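Local coordinates for protein xyloglucan-specific endo-beta-1,4-glucanase BoGH5A (Bacteroides ovatus, PDB 3ZMR) that hydrolyses internal beta-1,4-glucosidic linkages of the xyloglucan backbone with retention of anomeric configuration, releasing xyloglucan oligosaccharides, at residues V170-V175 / N214-G219. Residues are numbered along the deposited sequence; the frame is centred on the assembly and turned at random.
Sequences VVRIPV and NIHWEG. With XYS (alpha-D-xylopyranose), chain C; GLC (alpha-D-glucopyranose), chain L; BGC (beta-D-glucopyranose), chain B.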
loop_
_atom_site.group_PDB
_atom_site.type_symbol
_atom_site.label_atom_id
_atom_site.label_comp_id
_atom_site.label_asym_id
_atom_site.label_seq_id
_atom_site.Cartn_x
_atom_site.Cartn_y
_atom_site.Cartn_z
ATOM N N VAL A 170 12.428 7.471 -9.804
ATOM C CA VAL A 170 11.510 7.545 -8.649
ATOM C C VAL A 170 12.302 7.516 -7.354
ATOM O O VAL A 170 13.246 6.741 -7.226
ATOM C CB VAL A 170 10.548 6.322 -8.586
ATOM C CG1 VAL A 170 9.543 6.454 -7.440
ATOM C CG2 VAL A 170 9.835 6.101 -9.884
ATOM N N VAL A 171 11.884 8.310 -6.391
ATOM C CA VAL A 171 12.403 8.197 -5.021
ATOM C C VAL A 171 11.217 8.016 -4.072
ATOM O O VAL A 171 10.204 8.728 -4.179
ATOM C CB VAL A 171 13.300 9.384 -4.606
ATOM C CG1 VAL A 171 12.578 10.727 -4.615
ATOM C CG2 VAL A 171 13.953 9.135 -3.259
ATOM N N ARG A 172 11.311 7.014 -3.201
ATOM C CA ARG A 172 10.397 6.866 -2.069
ATOM C C ARG A 172 11.071 7.453 -0.841
ATOM O O ARG A 172 12.238 7.146 -0.545
ATOM C CB ARG A 172 10.059 5.386 -1.853
ATOM C CG ARG A 172 9.145 5.092 -0.669
ATOM C CD ARG A 172 8.671 3.668 -0.713
ATOM N NE ARG A 172 7.812 3.210 0.369
ATOM C CZ ARG A 172 8.235 2.554 1.452
ATOM N NH1 ARG A 172 9.523 2.379 1.699
ATOM N NH2 ARG A 172 7.362 2.054 2.316
ATOM N N ILE A 173 10.345 8.360 -0.189
ATOM C CA ILE A 173 10.767 9.086 1.007
ATOM C C ILE A 173 9.860 8.639 2.148
ATOM O O ILE A 173 8.755 9.172 2.313
ATOM C CB ILE A 173 10.714 10.609 0.810
ATOM C CG1 ILE A 173 11.520 11.032 -0.413
ATOM C CG2 ILE A 173 11.197 11.335 2.061
ATOM C CD1 ILE A 173 11.517 12.525 -0.711
ATOM N N PRO A 174 10.282 7.639 2.940
ATOM C CA PRO A 174 9.542 7.315 4.157
ATOM C C PRO A 174 9.521 8.535 5.097
ATOM O O PRO A 174 10.536 9.258 5.198
ATOM C CB PRO A 174 10.385 6.179 4.769
ATOM C CG PRO A 174 11.060 5.548 3.621
ATOM C CD PRO A 174 11.401 6.687 2.732
ATOM N N VAL A 175 8.390 8.788 5.739
ATOM C CA VAL A 175 8.264 9.925 6.647
ATOM C C VAL A 175 7.563 9.503 7.936
ATOM O O VAL A 175 6.570 8.759 7.932
ATOM C CB VAL A 175 7.461 11.088 6.023
ATOM C CG1 VAL A 175 7.559 12.356 6.883
ATOM C CG2 VAL A 175 7.955 11.405 4.625
ATOM N N ASN A 214 5.063 8.719 2.441
ATOM C CA ASN A 214 4.162 7.878 3.204
ATOM C C ASN A 214 4.027 8.364 4.646
ATOM O O ASN A 214 4.525 9.431 5.015
ATOM C CB ASN A 214 4.567 6.414 3.111
ATOM C CG ASN A 214 5.726 6.044 4.016
ATOM O OD1 ASN A 214 6.301 6.888 4.710
ATOM N ND2 ASN A 214 6.126 4.794 3.953
ATOM N N ILE A 215 3.280 7.608 5.438
ATOM C CA ILE A 215 3.444 7.594 6.907
ATOM C C ILE A 215 4.028 6.207 7.217
ATOM O O ILE A 215 3.427 5.188 6.920
ATOM C CB ILE A 215 2.133 7.826 7.680
ATOM C CG1 ILE A 215 1.500 9.175 7.335
ATOM C CG2 ILE A 215 2.446 7.751 9.179
ATOM C CD1 ILE A 215 0.147 9.357 7.979
ATOM N N HIS A 216 5.219 6.169 7.812
ATOM C CA HIS A 216 5.967 4.930 7.942
ATOM C C HIS A 216 5.658 4.303 9.309
ATOM O O HIS A 216 4.685 4.683 9.972
ATOM C CB HIS A 216 7.466 5.214 7.763
ATOM C CG HIS A 216 8.271 4.066 7.228
ATOM N ND1 HIS A 216 8.148 3.636 5.935
ATOM C CD2 HIS A 216 9.234 3.286 7.801
ATOM C CE1 HIS A 216 9.006 2.648 5.714
ATOM N NE2 HIS A 216 9.694 2.427 6.834
ATOM N N TRP A 217 6.496 3.373 9.741
ATOM C CA TRP A 217 6.299 2.615 10.982
ATOM C C TRP A 217 6.151 3.516 12.217
ATOM O O TRP A 217 5.217 3.381 12.992
ATOM C CB TRP A 217 7.513 1.695 11.163
ATOM C CG TRP A 217 7.562 0.964 12.477
ATOM C CD1 TRP A 217 6.747 -0.067 12.913
ATOM C CD2 TRP A 217 8.484 1.224 13.553
ATOM N NE1 TRP A 217 7.110 -0.451 14.194
ATOM C CE2 TRP A 217 8.183 0.303 14.590
ATOM C CE3 TRP A 217 9.566 2.104 13.714
ATOM C CZ2 TRP A 217 8.920 0.248 15.760
ATOM C CZ3 TRP A 217 10.287 2.049 14.901
ATOM C CH2 TRP A 217 9.962 1.146 15.891
ATOM N N GLU A 218 7.109 4.415 12.389
ATOM C CA GLU A 218 7.140 5.407 13.487
ATOM C C GLU A 218 6.624 4.887 14.849
ATOM O O GLU A 218 5.762 5.477 15.501
ATOM C CB GLU A 218 6.507 6.729 13.098
ATOM C CG GLU A 218 5.044 6.693 12.731
ATOM C CD GLU A 218 4.417 8.077 12.659
ATOM O OE1 GLU A 218 5.164 9.068 12.515
ATOM O OE2 GLU A 218 3.167 8.154 12.732
ATOM N N GLY A 219 7.202 3.765 15.275
ATOM C CA GLY A 219 6.915 3.167 16.572
ATOM C C GLY A 219 5.850 2.096 16.601
ATOM O O GLY A 219 5.706 1.386 17.610
HETATM C C1 XYS C . 11.810 -0.242 12.565
HETATM C C2 XYS C . 11.222 -1.340 13.490
HETATM C C3 XYS C . 10.775 -2.491 12.597
HETATM C C4 XYS C . 9.832 -2.025 11.495
HETATM C C5 XYS C . 10.387 -0.829 10.695
HETATM O O2 XYS C . 12.145 -1.860 14.496
HETATM O O3 XYS C . 10.103 -3.517 13.335
HETATM O O4 XYS C . 9.624 -3.113 10.611
HETATM O O5 XYS C . 10.846 0.179 11.586
HETATM C C1 GLC L . 10.834 -2.832 5.741
HETATM C C2 GLC L . 10.608 -1.546 6.528
HETATM C C3 GLC L . 11.906 -0.760 6.720
HETATM C C4 GLC L . 12.929 -1.720 7.335
HETATM C C5 GLC L . 12.981 -3.038 6.549
HETATM C C6 GLC L . 13.995 -4.045 7.084
HETATM O O2 GLC L . 9.610 -0.798 5.885
HETATM O O3 GLC L . 11.694 0.445 7.489
HETATM O O4 GLC L . 14.165 -1.063 7.256
HETATM O O5 GLC L . 11.703 -3.632 6.498
HETATM O O6 GLC L . 15.210 -3.807 6.399
HETATM C C2 BGC B . 10.403 -1.590 6.580
HETATM C C3 BGC B . 11.769 -0.892 6.694
HETATM C C4 BGC B . 12.863 -1.833 7.186
HETATM C C5 BGC B . 12.798 -3.036 6.235
HETATM C C6 BGC B . 13.897 -4.037 6.549
HETATM C C1 BGC B . 10.382 -2.964 5.895
HETATM O O2 BGC B . 9.498 -0.725 5.896
HETATM O O3 BGC B . 11.638 0.223 7.600
HETATM O O4 BGC B . 14.144 -1.140 7.217
HETATM O O5 BGC B . 11.525 -3.706 6.327
HETATM O O6 BGC B . 13.865 -4.267 7.968
HETATM O O HOH W 1 4.604 2.879 1.959
#
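Two hydrogen bonds join the segments: Val175 N donates to Asn214 OD1 at 3.0 Å, nearly along the C=O axis, and His216 N donates to Val175 O at 2.9 Å. With CG between the backbone N and the carbonyl carbon (chi1 79°), the Asn214 amide points OD1 at the Pro174-Val175 backbone and ND2 at His216. ND2 donates to His216 ND1 at 3.1 Å, lying 1° out of the ring plane, while ND1 is 9° out of the amide plane. This pattern is consistent with a proton on His216 NE2, which donates to O3 of the sugar, modelled as either beta- or alpha-glucose (2.9 Å to GLC O3). Nonpolar packing supports the same ring: Pro174 CB sits over one face, 3.9 Å from the centroid, a CH-pi contact.

Segment 170-175 takes in TIM-barrel strand 170-173 and the loop after it; 214-219 runs on from the adjacent parallel strand 210-214, at the C-terminal end, where glycoside hydrolases of this fold bind substrate. Arg172, its chain extended, places NH2 beside Asn214 ND2; both donate to one water, NH2 at 2.9 Å and ND2 at 3.2 Å. The guanidinium also forms salt bridges to Glu334 and the inferred nucleophile Glu395, and hydrogen bonds to Asn127 and Asn261.

Farther along, xylose C2 lies 3.4 Å above the Trp217 ring plane; replacing the indole with alanine is likely to strip that sugar of its flat stacking surface.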